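Local coordinates for transcriptional regulator, MarR/EmrR family (Clostridium acetobutylicum, PDB 3JW4), which probably binds DNA as a dimeric winged helix-turn-helix regulator of the MarR family and controls transcription, at residues M11-P14 with Y15-L18; S73-S76 with M77-L81; E113-N116 with I117-E120; K127-T130 with K131-K135; Q136-S139 with I140-V144. All coordinates share one frame; numbering follows the deposited sequence.

Interaction 1 of 5, residues M11-P14 with Y15-L18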
# COMPACT_ATOMS: atom_id res chain seq x y z
N MSE B 11 -6.30 -12.79 -9.72
CA MSE B 11 -6.14 -12.51 -11.16
C MSE B 11 -7.46 -12.16 -11.92
O MSE B 11 -7.41 -11.87 -13.11
CB MSE B 11 -5.36 -13.66 -11.85
CG MSE B 11 -3.85 -13.71 -11.51
SE MSE B 11 -2.82 -15.00 -12.65
CE MSE B 11 -0.99 -14.60 -11.99
N ASP B 12 -8.62 -12.16 -11.24
CA ASP B 12 -9.90 -11.69 -11.85
C ASP B 12 -9.95 -10.19 -12.23
O ASP B 12 -10.78 -9.75 -13.02
CB ASP B 12 -11.07 -11.94 -10.88
CG ASP B 12 -11.72 -13.29 -11.07
OD1 ASP B 12 -12.83 -13.47 -10.52
OD2 ASP B 12 -11.14 -14.17 -11.77
N THR B 13 -9.04 -9.41 -11.66
CA THR B 13 -8.92 -7.99 -11.98
C THR B 13 -7.48 -7.75 -12.50
O THR B 13 -6.58 -7.43 -11.73
CB THR B 13 -9.23 -7.14 -10.74
OG1 THR B 13 -8.46 -7.61 -9.62
CG2 THR B 13 -10.74 -7.26 -10.38
N PRO B 14 -7.28 -7.92 -13.80
CA PRO B 14 -5.90 -8.04 -14.29
C PRO B 14 -4.98 -6.85 -14.08
O PRO B 14 -3.87 -7.07 -13.59
CB PRO B 14 -6.06 -8.34 -15.78
CG PRO B 14 -7.44 -8.77 -15.96
CD PRO B 14 -8.27 -8.35 -14.79
N TYR B 15 -5.41 -5.62 -14.39
CA TYR B 15 -4.58 -4.44 -14.15
C TYR B 15 -4.24 -4.29 -12.66
O TYR B 15 -3.07 -4.05 -12.31
CB TYR B 15 -5.27 -3.14 -14.55
CG TYR B 15 -5.45 -2.83 -16.02
CD1 TYR B 15 -4.41 -2.89 -16.93
CD2 TYR B 15 -6.69 -2.37 -16.48
CE1 TYR B 15 -4.62 -2.55 -18.32
CE2 TYR B 15 -6.90 -2.06 -17.82
CZ TYR B 15 -5.84 -2.12 -18.73
OH TYR B 15 -6.11 -1.77 -20.04
N SER B 16 -5.27 -4.42 -11.81
CA SER B 16 -5.10 -4.28 -10.37
C SER B 16 -4.13 -5.33 -9.83
O SER B 16 -3.30 -5.04 -8.97
CB SER B 16 -6.43 -4.46 -9.66
OG SER B 16 -7.31 -3.43 -10.00
N TYR B 17 -4.26 -6.56 -10.31
CA TYR B 17 -3.33 -7.63 -9.94
C TYR B 17 -1.87 -7.22 -10.17
O TYR B 17 -1.02 -7.37 -9.30
CB TYR B 17 -3.62 -8.90 -10.71
CG TYR B 17 -2.63 -10.00 -10.40
CD1 TYR B 17 -2.80 -10.83 -9.29
CD2 TYR B 17 -1.49 -10.15 -11.16
CE1 TYR B 17 -1.86 -11.81 -8.97
CE2 TYR B 17 -0.57 -11.14 -10.88
CZ TYR B 17 -0.74 -11.95 -9.78
OH TYR B 17 0.20 -12.91 -9.53
N LEU B 18 -1.59 -6.73 -11.37
CA LEU B 18 -0.23 -6.38 -11.76
C LEU B 18 0.29 -5.18 -11.02
O LEU B 18 1.44 -5.18 -10.59
CB LEU B 18 -0.14 -6.12 -13.28
CG LEU B 18 -0.40 -7.40 -14.06
CD1 LEU B 18 -0.77 -7.12 -15.50
CD2 LEU B 18 0.80 -8.39 -13.98
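Two torsions bring M11 and Y17 together. Y17 CG lies opposite the backbone N (chi1 177°), which turns the ring toward the residues before the helix. M11, a selenomethionine, has CG anti to its carbonyl carbon, and the rest of its chain runs out straight across the ring. M11 CG sits over the middle of one face, 3.8 Å from the centroid of the Y17 ring and 13° off the normal. This is a CH-pi contact. The selenium stands above the same ring at 4.9 Å from the centroid, a more distant Met-aromatic contact. The terminal methyl then reaches the phenol end, with M11 CE 3.2 Å from Y17 OH. The pair marks the start of helix 14-35, the first helix of the MarR fold. T13 is the N-cap residue and P14 opens the first turn. T13 makes no side-chain capping bond; its OG1 lies 3.7 Å from S16 CB. The backbone closes the turn instead. Y17 N donates to T13 O at 2.9 Å, and L18 N donates to P14 O at 3.2 Å. The second subunit grips this helix start. Its E122 accepts from Y15 N and is also hydrogen-bonded to S16 OG. Y15 OH is hydrogen-bonded to the carbonyl oxygen of Q134, also of the second subunit.

Interaction 2 of 5, residues S73-S76 with M77-L81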
# COMPACT_ATOMS: atom_id res chain seq x y z
N SER B 73 3.73 6.70 14.78
CA SER B 73 3.75 7.92 15.58
C SER B 73 4.87 8.82 15.06
O SER B 73 6.04 8.41 15.06
CB SER B 73 3.95 7.62 17.07
OG SER B 73 4.12 8.83 17.82
N ILE B 74 4.49 10.01 14.62
CA ILE B 74 5.45 11.04 14.22
C ILE B 74 6.28 11.55 15.38
O ILE B 74 7.47 11.73 15.24
CB ILE B 74 4.74 12.19 13.48
CG1 ILE B 74 4.48 11.76 12.03
CG2 ILE B 74 5.60 13.44 13.42
CD1 ILE B 74 3.17 12.22 11.46
N THR B 75 5.67 11.76 16.55
CA THR B 75 6.44 12.24 17.70
C THR B 75 7.51 11.23 18.02
O THR B 75 8.67 11.59 18.20
CB THR B 75 5.56 12.42 18.96
OG1 THR B 75 4.47 13.30 18.65
CG2 THR B 75 6.39 13.00 20.08
N SER B 76 7.14 9.96 18.06
CA SER B 76 8.11 8.91 18.36
C SER B 76 9.21 8.84 17.29
O SER B 76 10.39 8.66 17.59
CB SER B 76 7.44 7.54 18.45
OG SER B 76 8.41 6.58 18.89
N MSE B 77 8.81 8.98 16.04
CA MSE B 77 9.78 8.82 14.96
C MSE B 77 10.77 10.00 14.99
O MSE B 77 11.95 9.78 14.83
CB MSE B 77 9.07 8.71 13.63
CG MSE B 77 9.99 8.66 12.40
SE MSE B 77 8.90 8.66 10.76
CE MSE B 77 7.23 7.93 11.44
N LEU B 78 10.28 11.22 15.24
CA LEU B 78 11.16 12.38 15.38
C LEU B 78 12.08 12.28 16.57
O LEU B 78 13.26 12.62 16.48
CB LEU B 78 10.36 13.70 15.48
CG LEU B 78 9.68 14.18 14.20
CD1 LEU B 78 8.80 15.39 14.49
CD2 LEU B 78 10.72 14.56 13.09
N GLN B 79 11.55 11.84 17.70
CA GLN B 79 12.41 11.66 18.89
C GLN B 79 13.52 10.64 18.57
O GLN B 79 14.65 10.79 19.04
CB GLN B 79 11.62 11.22 20.11
CG GLN B 79 10.91 12.37 20.87
CD GLN B 79 10.06 11.88 22.01
OE1 GLN B 79 8.83 11.73 21.85
NE2 GLN B 79 10.69 11.56 23.16
N GLY B 80 13.17 9.62 17.80
CA GLY B 80 14.13 8.55 17.45
C GLY B 80 15.25 9.10 16.57
O GLY B 80 16.42 8.95 16.89
N LEU B 81 14.87 9.80 15.49
CA LEU B 81 15.85 10.47 14.61
C LEU B 81 16.71 11.46 15.40
O LEU B 81 17.91 11.53 15.23
CB LEU B 81 15.11 11.18 13.46
CG LEU B 81 14.33 10.29 12.49
CD1 LEU B 81 13.50 11.12 11.49
CD2 LEU B 81 15.28 9.35 11.78
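S73 O meets M77 N, and S76 O meets G80 N, in the opening turns of helix 74-83. In MarR proteins the second helix of the helix-turn-helix is the one that reads DNA, and the position of this helix, after helix 60-64 and before strand 87-90, fits that role. S73 is the N-cap. Its OG accepts from S76 N at 3.2 Å, so an amide of the first turn that lacks a helical acceptor is satisfied by a side chain. The S73 carbonyl oxygen is used as well, taking M77 N at 3.0 Å with a rather bent N-H...O angle of 145°. The next carbonyls follow in order. L78 N binds I74 O almost straight (170°), Q79 N binds T75 O, and G80 N binds S76 O. L81 N continues the series to M77 O. T75 OG1 has a weak hydrogen bond from Q60 NE2. The side chains divide by face. I74 and L78 lie side by side and point the same way, with I74 CG2 3.9 Å from L78 CD1. L78 also packs on M46, L63 and I87. M77, a selenomethionine, bends at its last torsion and rests on Q42 and M46. On the exposed face T75 and Q79 run alongside each other. The T75 methyl CG2 lies anti to the backbone N and 3.3 Å from Q79 OE1.

Interaction 3 of 5, residues E113-N116 with I117-E120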
# COMPACT_ATOMS: atom_id res chain seq x y z
N GLU B 113 21.98 7.64 1.44
CA GLU B 113 21.88 6.19 1.36
C GLU B 113 20.42 5.75 1.14
O GLU B 113 20.22 4.90 0.31
CB GLU B 113 22.49 5.47 2.58
CG GLU B 113 24.03 5.67 2.77
CD GLU B 113 24.91 4.75 1.90
OE1 GLU B 113 24.38 4.01 1.02
OE2 GLU B 113 26.16 4.77 2.09
N PHE B 114 19.44 6.36 1.84
CA PHE B 114 18.01 6.13 1.58
C PHE B 114 17.73 6.33 0.09
O PHE B 114 17.28 5.43 -0.58
CB PHE B 114 17.08 7.09 2.36
CG PHE B 114 16.63 6.60 3.72
CD1 PHE B 114 15.76 5.51 3.84
CD2 PHE B 114 17.03 7.27 4.89
CE1 PHE B 114 15.34 5.08 5.09
CE2 PHE B 114 16.61 6.85 6.17
CZ PHE B 114 15.76 5.74 6.27
N ASN B 115 18.02 7.54 -0.40
CA ASN B 115 17.76 7.89 -1.79
C ASN B 115 18.36 6.91 -2.78
O ASN B 115 17.69 6.54 -3.74
CB ASN B 115 18.23 9.31 -2.10
CG ASN B 115 17.34 10.36 -1.47
OD1 ASN B 115 16.35 10.03 -0.81
ND2 ASN B 115 17.70 11.63 -1.64
N ASN B 116 19.58 6.45 -2.54
CA ASN B 116 20.17 5.48 -3.46
C ASN B 116 19.40 4.16 -3.51
O ASN B 116 19.25 3.57 -4.57
CB ASN B 116 21.64 5.22 -3.15
CG ASN B 116 22.48 6.48 -3.27
OD1 ASN B 116 22.19 7.34 -4.10
ND2 ASN B 116 23.48 6.61 -2.42
N ILE B 117 18.90 3.70 -2.36
CA ILE B 117 18.11 2.49 -2.33
C ILE B 117 16.85 2.68 -3.18
O ILE B 117 16.55 1.87 -4.06
CB ILE B 117 17.80 2.06 -0.90
CG1 ILE B 117 19.10 1.64 -0.19
CG2 ILE B 117 16.83 0.90 -0.89
CD1 ILE B 117 18.90 1.16 1.24
N PHE B 118 16.16 3.80 -2.97
CA PHE B 118 14.93 4.10 -3.73
C PHE B 118 15.20 4.24 -5.22
O PHE B 118 14.38 3.85 -6.05
CB PHE B 118 14.24 5.37 -3.21
CG PHE B 118 13.77 5.29 -1.75
CD1 PHE B 118 13.19 4.15 -1.24
CD2 PHE B 118 13.85 6.42 -0.93
CE1 PHE B 118 12.73 4.10 0.08
CE2 PHE B 118 13.41 6.39 0.41
CZ PHE B 118 12.83 5.23 0.91
N LEU B 119 16.36 4.79 -5.57
CA LEU B 119 16.72 4.95 -6.97
C LEU B 119 17.03 3.60 -7.67
O LEU B 119 16.69 3.42 -8.86
CB LEU B 119 17.90 5.88 -7.10
CG LEU B 119 18.01 6.56 -8.46
CD1 LEU B 119 16.99 7.73 -8.56
CD2 LEU B 119 19.44 7.02 -8.72
N GLU B 120 17.66 2.65 -6.96
CA GLU B 120 17.91 1.33 -7.54
C GLU B 120 16.57 0.59 -7.73
O GLU B 120 16.40 -0.11 -8.72
CB GLU B 120 18.88 0.49 -6.72
CG GLU B 120 20.23 1.19 -6.38
CD GLU B 120 21.44 0.24 -6.30
OE1 GLU B 120 21.23 -0.99 -6.12
OE2 GLU B 120 22.60 0.73 -6.42
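The backbone from E113 to E120 is regular alpha-helix, with I117 N, F118 N, L119 N and E120 N donating to E113 O, F114 O, N115 O and N116 O at 2.9 to 3.2 Å. F114 and F118 are one turn apart on helix 105-126. Their side chains lie side by side and point the same way. Contact is light: F114 CD1 is 4.2 Å from F118 CZ. F118 CG is anti to its carbonyl carbon (chi1 -62°), which leans the ring back along the helix. One face of the ring then lies over F114 O, and F118 CD2 is 3.6 Å from that oxygen. I117 follows the same pattern, its CG1 3.5 Å from E113 O. E120 CG is anti to its carbonyl carbon (chi1 -52°) and lies 3.1 Å from N116 O; the bend at chi2 turns the carboxylate beyond it. F114 and I117 both pack on L34 of helix 14-35, and F118 touches T13 of the second subunit. The chemistry is thus mixed: apolar packing joins the two long helices, E120 ties helix 105-126 to R33 of helix 14-35 by a salt bridge, and F118 offers its ring to R45 of helix 41-53 in a cation-pi contact.

Interaction 4 of 5, residues K127-T130 with K131-K135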
# COMPACT_ATOMS: atom_id res chain seq x y z
N LYS B 127 14.09 -1.61 -16.31
CA LYS B 127 15.18 -2.44 -16.88
C LYS B 127 14.75 -3.17 -18.15
O LYS B 127 15.47 -3.17 -19.15
CB LYS B 127 15.70 -3.46 -15.84
CG LYS B 127 16.84 -2.94 -14.97
CD LYS B 127 17.23 -3.94 -13.85
CE LYS B 127 17.96 -3.28 -12.67
NZ LYS B 127 19.42 -3.60 -12.62
N GLY B 128 13.58 -3.78 -18.14
CA GLY B 128 13.14 -4.57 -19.27
C GLY B 128 12.38 -3.81 -20.33
O GLY B 128 11.81 -4.44 -21.21
N LEU B 129 12.37 -2.48 -20.28
CA LEU B 129 11.52 -1.69 -21.19
C LEU B 129 12.34 -0.87 -22.18
O LEU B 129 13.32 -0.26 -21.81
CB LEU B 129 10.62 -0.74 -20.41
CG LEU B 129 9.65 -1.34 -19.37
CD1 LEU B 129 8.80 -0.25 -18.69
CD2 LEU B 129 8.78 -2.39 -20.01
N THR B 130 11.87 -0.80 -23.43
CA THR B 130 12.40 0.13 -24.42
C THR B 130 12.15 1.58 -23.97
O THR B 130 11.27 1.83 -23.14
CB THR B 130 11.72 -0.04 -25.77
OG1 THR B 130 10.33 0.30 -25.65
CG2 THR B 130 11.84 -1.48 -26.29
N LYS B 131 12.91 2.53 -24.53
CA LYS B 131 12.64 3.94 -24.28
C LYS B 131 11.17 4.33 -24.60
O LYS B 131 10.56 5.09 -23.86
CB LYS B 131 13.63 4.83 -25.05
CG LYS B 131 14.95 5.06 -24.27
CD LYS B 131 16.15 5.41 -25.19
CE LYS B 131 17.44 5.61 -24.40
NZ LYS B 131 17.29 5.14 -22.97
N ASP B 132 10.59 3.79 -25.66
CA ASP B 132 9.22 4.13 -25.99
C ASP B 132 8.23 3.59 -24.93
O ASP B 132 7.32 4.27 -24.49
CB ASP B 132 8.86 3.64 -27.38
CG ASP B 132 7.57 4.27 -27.89
OD1 ASP B 132 7.44 5.52 -27.76
OD2 ASP B 132 6.70 3.54 -28.39
N GLU B 133 8.46 2.36 -24.51
CA GLU B 133 7.64 1.75 -23.47
C GLU B 133 7.73 2.55 -22.16
O GLU B 133 6.73 2.73 -21.47
CB GLU B 133 8.04 0.29 -23.26
CG GLU B 133 7.48 -0.67 -24.29
CD GLU B 133 8.24 -2.02 -24.31
OE1 GLU B 133 9.33 -2.14 -23.72
OE2 GLU B 133 7.74 -2.95 -24.94
N GLN B 134 8.91 3.04 -21.83
CA GLN B 134 9.07 3.89 -20.64
C GLN B 134 8.28 5.20 -20.73
O GLN B 134 7.69 5.65 -19.75
CB GLN B 134 10.54 4.22 -20.42
CG GLN B 134 11.41 2.99 -20.09
CD GLN B 134 12.89 3.32 -20.04
OE1 GLN B 134 13.30 4.29 -19.43
NE2 GLN B 134 13.70 2.49 -20.66
N LYS B 135 8.27 5.79 -21.90
CA LYS B 135 7.55 7.04 -22.14
C LYS B 135 6.03 6.77 -22.09
O LYS B 135 5.26 7.49 -21.46
CB LYS B 135 7.97 7.60 -23.50
CG LYS B 135 8.02 9.08 -23.57
CD LYS B 135 8.70 9.58 -24.89
CE LYS B 135 8.04 9.00 -26.14
NZ LYS B 135 6.56 8.93 -26.04
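T130 and E133 lean across each other at the start of helix 131-146 and form a capping box. T130 is the N-cap. Its OG1 stands between the backbone N and the carbonyl carbon (chi1 64°), a crowded position that turns the hydroxyl oxygen into the first turn. There it accepts from E133 N at 3.0 Å. E133 returns the bond. Its chain has CG anti to the carbonyl carbon and runs extended back over the N-cap residue, so that OE1 takes T130 N at 2.9 Å. The amide reaches OE1 from the anti side of the carboxylate and 29° out of its plane. E133 also crosses L129, whose CD2 is 3.8 Å from E133 OE1. Q134 reaches back to the same loop. Its NE2 donates to L129 O at 3.0 Å. The oxygen lies close to the plane of the Q134 amide, but the nitrogen stands well above the carbonyl plane of L129. The Q134 methylene CG packs on L129 CB at 3.8 Å. Q134 N completes the first helical turn with T130 O. Within the helix, K135 NZ and D132 OD1 form a long salt bridge. The second subunit supplies K143, which bridges to E133 and also donates to G128 O. E133 OE1 therefore serves the loop amide and a lysine ammonium at once. The nearby positive charge would probably favour an ionised carboxylate. One carboxylate oxygen thus takes part in both the helix cap and the subunit interface.

Interaction 5 of 5, residues Q136-S139 with I140-V144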
# COMPACT_ATOMS: atom_id res chain seq x y z
N GLN B 136 5.61 5.69 -22.72
CA GLN B 136 4.19 5.33 -22.67
C GLN B 136 3.74 5.05 -21.24
O GLN B 136 2.70 5.52 -20.83
CB GLN B 136 3.90 4.16 -23.59
CG GLN B 136 4.08 4.50 -25.04
CD GLN B 136 4.13 3.28 -25.94
OE1 GLN B 136 4.13 2.12 -25.47
NE2 GLN B 136 4.19 3.53 -27.26
N LEU B 137 4.53 4.30 -20.47
CA LEU B 137 4.14 3.94 -19.11
C LEU B 137 4.00 5.17 -18.21
O LEU B 137 3.07 5.26 -17.39
CB LEU B 137 5.14 2.98 -18.48
CG LEU B 137 4.87 2.43 -17.07
CD1 LEU B 137 3.52 1.71 -16.95
CD2 LEU B 137 6.00 1.53 -16.60
N MSE B 138 4.93 6.11 -18.34
CA MSE B 138 4.88 7.32 -17.51
C MSE B 138 3.61 8.09 -17.82
O MSE B 138 2.88 8.48 -16.92
CB MSE B 138 6.07 8.23 -17.77
CG MSE B 138 6.07 9.53 -16.91
SE MSE B 138 6.24 9.04 -15.06
CE MSE B 138 8.21 9.06 -14.99
N SER B 139 3.36 8.29 -19.09
CA SER B 139 2.22 9.06 -19.53
C SER B 139 0.90 8.44 -19.06
O SER B 139 0.01 9.14 -18.57
CB SER B 139 2.25 9.14 -21.04
OG SER B 139 1.03 9.61 -21.51
N ILE B 140 0.78 7.13 -19.22
CA ILE B 140 -0.41 6.41 -18.84
C ILE B 140 -0.61 6.39 -17.31
O ILE B 140 -1.72 6.61 -16.83
CB ILE B 140 -0.35 4.96 -19.43
CG1 ILE B 140 -0.45 5.02 -20.97
CG2 ILE B 140 -1.46 4.09 -18.85
CD1 ILE B 140 -0.21 3.66 -21.67
N LEU B 141 0.44 6.12 -16.56
CA LEU B 141 0.30 6.04 -15.11
C LEU B 141 -0.08 7.42 -14.53
O LEU B 141 -0.84 7.50 -13.57
CB LEU B 141 1.57 5.50 -14.44
CG LEU B 141 1.97 4.04 -14.65
CD1 LEU B 141 3.35 3.82 -14.01
CD2 LEU B 141 0.97 3.10 -14.13
N ILE B 142 0.42 8.49 -15.11
CA ILE B 142 0.01 9.82 -14.68
C ILE B 142 -1.50 9.96 -14.90
O ILE B 142 -2.21 10.41 -13.99
CB ILE B 142 0.79 10.91 -15.39
CG1 ILE B 142 2.26 10.93 -14.95
CG2 ILE B 142 0.22 12.32 -15.07
CD1 ILE B 142 3.12 11.83 -15.87
N LYS B 143 -2.00 9.54 -16.06
CA LYS B 143 -3.41 9.66 -16.35
C LYS B 143 -4.26 8.81 -15.43
O LYS B 143 -5.30 9.29 -14.93
CB LYS B 143 -3.72 9.29 -17.81
CG LYS B 143 -3.18 10.29 -18.81
CD LYS B 143 -3.54 9.89 -20.22
CE LYS B 143 -2.95 10.87 -21.23
NZ LYS B 143 -3.47 10.55 -22.61
N VAL B 144 -3.84 7.57 -15.18
CA VAL B 144 -4.59 6.67 -14.32
C VAL B 144 -4.67 7.25 -12.90
O VAL B 144 -5.73 7.30 -12.30
CB VAL B 144 -3.95 5.27 -14.24
CG1 VAL B 144 -4.59 4.46 -13.11
CG2 VAL B 144 -4.00 4.58 -15.60
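L137 overlaps L141 one turn further along helix 131-146, the last helix of the chain. In the MarR fold the terminal helices form the dimerisation region, and here this helix lies against the second subunit. L137 CG is anti to the backbone N (chi1 -177°), which slants the side chain along the helix toward its C-terminal end. L141 takes the other course, with CG anti to the carbonyl carbon (chi1 -68°), and comes back to meet it. The two side chains cross at an angle. L137 CD1 nestles against the branch point, 3.6 Å from L141 CG, and is equally near L141 CD1. M138, a selenomethionine, repeats the pattern more loosely. Its CG meets the end of I142, with I142 CD1 3.9 Å away, and the bend at chi2 (64°) turns the selenium aside. M138 also packs on P14 of the second subunit. The backbone keeps these pairs in step: I140 N, L141 N, I142 N and K143 N donate to Q136 O, L137 O, M138 O and S139 O. Q136 packs on Q136 of the second subunit, and I140 on its E133. K143 extends fully toward that same E133, its salt-bridge partner. The lower part of the lysine stays close to the helix, with K143 CG 3.4 Å from S139 O.

The five contacts follow one another along the chain. Interaction 1 starts helix 14-35, interaction 2 starts helix 74-83, interaction 3 lies within helix 105-126, and interactions 4 and 5 share helix 131-146. Interactions 4 and 5 touch, L129 CD1 lying 3.9 Å from L137 CD2. Interactions 1 and 5 have centres about 17 Å apart. Interactions 1, 3, 4 and 5 all meet the second subunit, in keeping with dimerisation through the terminal helices. Interaction 2 is far from interactions 1, 4 and 5, with centres 35 to 39 Å away; interaction 3 is nearer, about 6 Å at the nearest atoms. Interaction 2 touches no other chain of the assembly. Helix 105-126 spans the distance between the probable DNA-binding part and the dimer region.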